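PDB 3DFZ: precorrin-2 dehydrogenase from Bacillus megaterium, which catalyses the NAD(+)-dependent dehydrogenation of precorrin-2 to sirohydrochlorin, a precursor of both siroheme and, by the anaerobic route, adenosylcobalamin. Local coordinates for residues K190-K193 with H194-T198; R213-L216 with Q217-K221. One frame throughout, in Å; residues are numbered along the deposited sequence.

Contact 1. Residues K190-K193 with H194-T198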
ATOM      1  N   LYS B 190       5.672  24.726  18.795  1.00 41.97           N
ATOM      2  CA  LYS B 190       5.043  23.668  17.993  1.00 41.92           C
ATOM      3  C   LYS B 190       3.905  24.210  17.114  1.00 39.87           C
ATOM      4  O   LYS B 190       3.747  23.806  15.953  1.00 36.37           O
ATOM      5  CB  LYS B 190       4.531  22.529  18.901  1.00 51.13           C
ATOM      6  CG  LYS B 190       3.234  21.835  18.427  1.00 55.87           C
ATOM      7  CD  LYS B 190       3.501  20.550  17.634  1.00 56.25           C
ATOM      8  CE  LYS B 190       2.629  20.464  16.372  1.00 54.04           C
ATOM      9  NZ  LYS B 190       3.290  21.155  15.208  1.00 43.09           N
ATOM     10  N   SER B 191       3.112  25.114  17.679  1.00 43.02           N
ATOM     11  CA  SER B 191       1.977  25.671  16.970  1.00 43.17           C
ATOM     12  C   SER B 191       2.439  26.644  15.894  1.00 35.50           C
ATOM     13  O   SER B 191       1.758  26.811  14.884  1.00 34.60           O
ATOM     14  CB  SER B 191       1.015  26.349  17.945  1.00 50.85           C
ATOM     15  OG  SER B 191       0.147  27.231  17.257  1.00 51.45           O
ATOM     16  N   ARG B 192       3.574  27.304  16.117  1.00 31.53           N
ATOM     17  CA  ARG B 192       4.165  28.138  15.070  1.00 25.87           C
ATOM     18  C   ARG B 192       4.687  27.276  13.910  1.00 20.53           C
ATOM     19  O   ARG B 192       4.503  27.635  12.754  1.00 17.82           O
ATOM     20  CB  ARG B 192       5.268  29.064  15.612  1.00 25.64           C
ATOM     21  CG  ARG B 192       4.831  30.516  15.825  1.00 29.15           C
ATOM     22  CD  ARG B 192       5.056  31.388  14.574  1.00 27.48           C
ATOM     23  NE  ARG B 192       4.195  31.016  13.440  1.00 26.22           N
ATOM     24  CZ  ARG B 192       4.174  31.639  12.260  1.00 25.18           C
ATOM     25  NH1 ARG B 192       4.961  32.685  12.028  1.00 26.44           N
ATOM     26  NH2 ARG B 192       3.352  31.221  11.309  1.00 24.76           N
ATOM     27  N   LYS B 193       5.319  26.145  14.239  1.00 32.04           N
ATOM     28  CA  LYS B 193       5.828  25.211  13.235  1.00 29.37           C
ATOM     29  C   LYS B 193       4.716  24.726  12.300  1.00 27.69           C
ATOM     30  O   LYS B 193       4.904  24.695  11.078  1.00 25.38           O
ATOM     31  CB  LYS B 193       6.538  24.008  13.871  1.00 29.90           C
ATOM     32  CG  LYS B 193       7.814  24.327  14.660  1.00 31.27           C
ATOM     33  CD  LYS B 193       8.584  23.048  15.019  1.00 31.40           C
ATOM     34  CE  LYS B 193       9.612  23.256  16.119  1.00 33.79           C
ATOM     35  NZ  LYS B 193      10.436  24.479  15.933  1.00 33.81           N
ATOM     36  N   HIS B 194       3.569  24.377  12.890  1.00 28.82           N
ATOM     37  CA  HIS B 194       2.413  23.861  12.162  0.50 27.92           C
ATOM     38  C   HIS B 194       1.842  24.902  11.199  1.00 26.77           C
ATOM     39  O   HIS B 194       1.473  24.593  10.065  1.00 25.08           O
ATOM     40  CB  HIS B 194       1.340  23.402  13.160  0.50 30.12           C
ATOM     41  CG  HIS B 194       0.083  22.905  12.511  0.50 29.99           C
ATOM     42  ND1 HIS B 194      -1.079  23.652  12.472  0.50 31.23           N
ATOM     43  CD2 HIS B 194      -0.191  21.737  11.864  0.50 29.00           C
ATOM     44  CE1 HIS B 194      -2.015  22.964  11.835  0.50 30.63           C
ATOM     45  NE2 HIS B 194      -1.502  21.800  11.455  0.50 29.26           N
ATOM     46  N   GLU B 195       1.760  26.136  11.680  1.00 27.93           N
ATOM     47  CA  GLU B 195       1.212  27.243  10.924  1.00 27.33           C
ATOM     48  C   GLU B 195       2.064  27.458   9.679  1.00 24.63           C
ATOM     49  O   GLU B 195       1.535  27.650   8.585  1.00 23.24           O
ATOM     50  CB  GLU B 195       1.221  28.494  11.806  1.00 29.74           C
ATOM     51  CG  GLU B 195       0.308  29.643  11.369  1.00 31.47           C
ATOM     52  CD  GLU B 195      -0.064  30.565  12.545  1.00 36.33           C
ATOM     53  OE1 GLU B 195      -0.597  30.039  13.555  1.00 38.62           O
ATOM     54  OE2 GLU B 195       0.177  31.806  12.467  1.00 37.28           O
ATOM     55  N   LEU B 196       3.382  27.431   9.876  1.00 23.72           N
ATOM     56  CA  LEU B 196       4.363  27.602   8.814  1.00 21.48           C
ATOM     57  C   LEU B 196       4.274  26.481   7.774  1.00 19.37           C
ATOM     58  O   LEU B 196       4.194  26.744   6.585  1.00 17.56           O
ATOM     59  CB  LEU B 196       5.787  27.691   9.397  1.00 21.86           C
ATOM     60  CG  LEU B 196       6.193  28.997  10.088  1.00 23.40           C
ATOM     61  CD1 LEU B 196       7.484  28.832  10.902  1.00 24.08           C
ATOM     62  CD2 LEU B 196       6.322  30.149   9.069  1.00 22.07           C
ATOM     63  N   LEU B 197       4.275  25.236   8.240  1.00 19.50           N
ATOM     64  CA  LEU B 197       4.147  24.080   7.351  1.00 18.20           C
ATOM     65  C   LEU B 197       2.783  23.974   6.616  1.00 17.85           C
ATOM     66  O   LEU B 197       2.707  23.377   5.534  1.00 16.53           O
ATOM     67  CB  LEU B 197       4.493  22.792   8.105  1.00 18.85           C
ATOM     68  CG  LEU B 197       5.951  22.642   8.560  1.00 18.94           C
ATOM     69  CD1 LEU B 197       6.053  21.776   9.815  1.00 20.24           C
ATOM     70  CD2 LEU B 197       6.814  22.092   7.466  1.00 17.06           C
ATOM     71  N   THR B 198       1.737  24.579   7.191  1.00 19.02           N
ATOM     72  CA  THR B 198       0.407  24.687   6.557  1.00 19.02           C
ATOM     73  C   THR B 198       0.398  25.732   5.452  1.00 17.76           C
ATOM     74  O   THR B 198      -0.179  25.522   4.379  1.00 16.61           O
ATOM     75  CB  THR B 198      -0.678  25.102   7.590  1.00 21.12           C
ATOM     76  OG1 THR B 198      -0.589  24.241   8.719  1.00 22.96           O
ATOM     77  CG2 THR B 198      -2.079  24.984   7.013  1.00 21.71           C
TER
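R192 folds its side chain forward along the helix until the guanidinium meets E195 and L196, one turn further on. Bends at chi2 (-90°) and chi3 (67°) turn the chain along the helix instead of letting it run straight out. The group then lies with L196 CG over one face, offset toward the rim and 3.8 Å from NH2, while E195 CB sits at its edge, in the guanidinium plane. NH2 is also 3.4 Å from E195 CG, so the aliphatic part of the glutamate does much of the touching. The carboxylate makes a salt bridge, R192 NH2 to E195 OE2 at 3.4 Å, but the two planes are 53° apart and the oxygen stands well out of the guanidinium plane. No N-H points at it, and the attraction is one of charge alone. R192 NE is buried here with no polar partner.

K193 contributes mainly through its backbone. Its carbonyl oxygen accepts the N-H of L197 at 3.0 Å and is flanked by L197 CG at 3.4 Å. K193 CG lies beside the backbone N, and the ammonium reaches back past the start of the helix to hydrogen-bond the carbonyl oxygens of L186 and V188, in the connection that precedes it, with a weak bond to I183 O besides. Farther round the helix, K190 bends over so that NZ comes 3.6 Å from H194 CB.

All of this takes in nearly the whole of helix 190-199 in the SirC C-terminal domain. L196 and L197 pack on I183 of helix 168-184, L196 also reaches I219, and H194 and T198 meet L152 of the second subunit.

Contact 2. Residues R213-L216 with Q217-K221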
ATOM      1  N   ARG B 213      11.194  31.180  -2.662  1.00 10.46           N
ATOM      2  CA  ARG B 213      12.439  31.796  -2.210  1.00 11.11           C
ATOM      3  C   ARG B 213      12.304  32.806  -1.101  1.00 11.92           C
ATOM      4  O   ARG B 213      13.100  32.804  -0.176  1.00 13.07           O
ATOM      5  CB  ARG B 213      13.190  32.413  -3.384  1.00 11.15           C
ATOM      6  CG  ARG B 213      13.655  31.375  -4.369  1.00 10.44           C
ATOM      7  CD  ARG B 213      13.924  31.986  -5.721  1.00 11.07           C
ATOM      8  NE  ARG B 213      14.316  30.946  -6.678  1.00 11.31           N
ATOM      9  CZ  ARG B 213      14.975  31.185  -7.806  1.00 11.76           C
ATOM     10  NH1 ARG B 213      15.284  32.438  -8.164  1.00 12.75           N
ATOM     11  NH2 ARG B 213      15.300  30.177  -8.581  1.00 11.89           N
ATOM     12  N   GLU B 214      11.299  33.668  -1.191  1.00 12.01           N
ATOM     13  CA  GLU B 214      10.998  34.634  -0.125  1.00 13.09           C
ATOM     14  C   GLU B 214      10.561  33.978   1.188  1.00 13.61           C
ATOM     15  O   GLU B 214      10.758  34.561   2.246  1.00 14.77           O
ATOM     16  CB  GLU B 214       9.924  35.638  -0.573  1.00 13.18           C
ATOM     17  CG  GLU B 214      10.336  36.478  -1.756  1.00 13.39           C
ATOM     18  CD  GLU B 214       9.360  37.589  -2.115  1.00 14.80           C
ATOM     19  OE1 GLU B 214       8.139  37.541  -1.748  1.00 14.69           O
ATOM     20  OE2 GLU B 214       9.845  38.529  -2.775  1.00 15.62           O
ATOM     21  N   PHE B 215       9.927  32.807   1.105  1.00 13.00           N
ATOM     22  CA  PHE B 215       9.547  32.054   2.299  1.00 14.06           C
ATOM     23  C   PHE B 215      10.767  31.406   2.960  1.00 15.02           C
ATOM     24  O   PHE B 215      10.881  31.421   4.192  1.00 16.17           O
ATOM     25  CB  PHE B 215       8.521  30.964   1.996  1.00 13.10           C
ATOM     26  CG  PHE B 215       8.079  30.217   3.220  1.00 13.85           C
ATOM     27  CD1 PHE B 215       7.143  30.783   4.095  1.00 14.99           C
ATOM     28  CD2 PHE B 215       8.630  28.974   3.534  1.00 13.39           C
ATOM     29  CE1 PHE B 215       6.745  30.093   5.253  1.00 16.06           C
ATOM     30  CE2 PHE B 215       8.245  28.294   4.671  1.00 14.32           C
ATOM     31  CZ  PHE B 215       7.303  28.855   5.541  1.00 15.74           C
ATOM     32  N   LEU B 216      11.669  30.855   2.137  1.00  1.92           N
ATOM     33  CA  LEU B 216      12.951  30.327   2.620  1.00  5.29           C
ATOM     34  C   LEU B 216      13.725  31.400   3.372  1.00  8.88           C
ATOM     35  O   LEU B 216      14.218  31.134   4.467  1.00 10.95           O
ATOM     36  CB  LEU B 216      13.824  29.769   1.478  1.00  7.48           C
ATOM     37  CG  LEU B 216      13.286  28.509   0.812  1.00  5.83           C
ATOM     38  CD1 LEU B 216      13.955  28.263  -0.539  1.00  9.08           C
ATOM     39  CD2 LEU B 216      13.409  27.282   1.753  1.00  8.27           C
ATOM     40  N   GLN B 217      13.819  32.598   2.781  1.00 10.84           N
ATOM     41  CA  GLN B 217      14.477  33.741   3.410  1.00 15.79           C
ATOM     42  C   GLN B 217      13.800  34.107   4.732  1.00 15.10           C
ATOM     43  O   GLN B 217      14.465  34.466   5.696  1.00 18.55           O
ATOM     44  CB  GLN B 217      14.436  34.981   2.493  1.00 19.54           C
ATOM     45  CG  GLN B 217      15.177  34.871   1.157  1.00 24.67           C
ATOM     46  CD  GLN B 217      15.190  36.201   0.384  1.00 32.00           C
ATOM     47  OE1 GLN B 217      15.886  37.152   0.774  1.00 39.21           O
ATOM     48  NE2 GLN B 217      14.406  36.273  -0.705  1.00 30.62           N
ATOM     49  N   GLN B 218      12.472  34.042   4.754  1.00 12.41           N
ATOM     50  CA  GLN B 218      11.685  34.399   5.925  1.00 14.27           C
ATOM     51  C   GLN B 218      11.958  33.500   7.138  1.00 14.83           C
ATOM     52  O   GLN B 218      12.155  33.993   8.249  1.00 18.30           O
ATOM     53  CB  GLN B 218      10.200  34.386   5.582  1.00 13.38           C
ATOM     54  CG  GLN B 218       9.276  34.331   6.786  1.00 16.88           C
ATOM     55  CD  GLN B 218       7.831  34.293   6.387  1.00 18.93           C
ATOM     56  OE1 GLN B 218       7.493  34.582   5.232  1.00 16.94           O
ATOM     57  NE2 GLN B 218       6.951  33.953   7.346  1.00 23.42           N
ATOM     58  N   ILE B 219      11.970  32.188   6.913  1.00 12.81           N
ATOM     59  CA  ILE B 219      12.226  31.221   7.986  1.00 15.27           C
ATOM     60  C   ILE B 219      13.698  31.166   8.398  1.00 18.41           C
ATOM     61  O   ILE B 219      14.088  30.343   9.222  1.00 21.61           O
ATOM     62  CB  ILE B 219      11.646  29.806   7.674  1.00 14.20           C
ATOM     63  CG1 ILE B 219      12.279  29.190   6.414  1.00 11.58           C
ATOM     64  CG2 ILE B 219      10.126  29.880   7.598  1.00 14.10           C
ATOM     65  CD1 ILE B 219      11.798  27.765   6.078  1.00 10.97           C
ATOM     66  N   GLU B 220      14.506  32.066   7.843  1.00 19.83           N
ATOM     67  CA  GLU B 220      15.910  32.185   8.234  1.00 24.95           C
ATOM     68  C   GLU B 220      16.052  32.995   9.515  1.00 28.62           C
ATOM     69  O   GLU B 220      16.795  32.603  10.407  1.00 32.38           O
ATOM     70  CB  GLU B 220      16.740  32.796   7.099  1.00 27.37           C
ATOM     71  CG  GLU B 220      17.009  31.824   5.942  1.00 27.14           C
ATOM     72  CD  GLU B 220      18.181  30.881   6.221  1.00 33.97           C
ATOM     73  OE1 GLU B 220      19.294  31.377   6.575  1.00 40.65           O
ATOM     74  OE2 GLU B 220      17.979  29.651   6.081  1.00 33.12           O
ATOM     75  N   LYS B 221      15.304  34.102   9.595  1.00 28.85           N
ATOM     76  CA  LYS B 221      15.244  35.013  10.755  1.00 33.60           C
ATOM     77  C   LYS B 221      14.967  34.349  12.124  1.00 35.65           C
ATOM     78  O   LYS B 221      15.405  34.849  13.170  1.00 40.54           O
ATOM     79  CB  LYS B 221      14.178  36.087  10.480  1.00 34.43           C
ATOM     80  CG  LYS B 221      13.814  36.995  11.657  1.00 40.71           C
ATOM     81  CD  LYS B 221      14.468  38.380  11.568  1.00 46.80           C
ATOM     82  CE  LYS B 221      13.693  39.362  12.447  1.00 53.87           C
ATOM     83  NZ  LYS B 221      13.980  40.784  12.150  1.00 61.24           N
TER
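F215 and I219 meet one turn apart at the C-terminal end of helix 209-218. I219 CG2 sits over one face of the ring, 4.0 Å from its centroid and 28° off the normal, a CH-pi contact whose shortest approach is 3.6 Å to F215 CZ. The phenylalanine chi1 of -178° puts CG beside its own carbonyl carbon and sends the ring along the helix toward the isoleucine.

The backbone donors are taken up in order. Q217 N gives its hydrogen to R213 O, Q218 N to E214 O at 3.1 Å with a more bent N-H...O angle of 140°, and I219 N to F215 O at 3.0 Å. I219 is the first residue to leave helical angles, and the pattern changes there: E220 N bonds to Q217 O, three residues back, at 3.2 Å, and K221 N makes a weak bond to Q218 O. E220 CG comes 3.2 Å from L216 O, with I219 CG1 close by. Among the side chains, Q218 OE1 comes obliquely to F215 CD1 at 4.0 Å, and Q217 lays CG against R213 O.

The hydrogen bonds across this turn are all between backbone atoms, while the closest side-chain contact, F215 with I219, is carbon to carbon. Dispersion between ring and methyl joins the departing chain to the last helical turn, on a buried side lined by L196 and L182.

In the fold
Contacts 1 and 2 are successive local contacts on two helices of the C-terminal region, their centres about 14 Å apart and both far from the annotated NAD(+) sites. Contact 1, along helix 190-199, is mostly a surface contact and uses charge; contact 2, where helix 209-218 ends, is partly buried and relies on ring and methyl. They meet through L196, whose CD2 is 3.8 Å from F215 CE1 and also packs on I219 CG2, so the leucine under the arginine of one contact joins the apolar cluster of the other. Both also pack on helix 168-184, but contact 1 alone touches the second subunit.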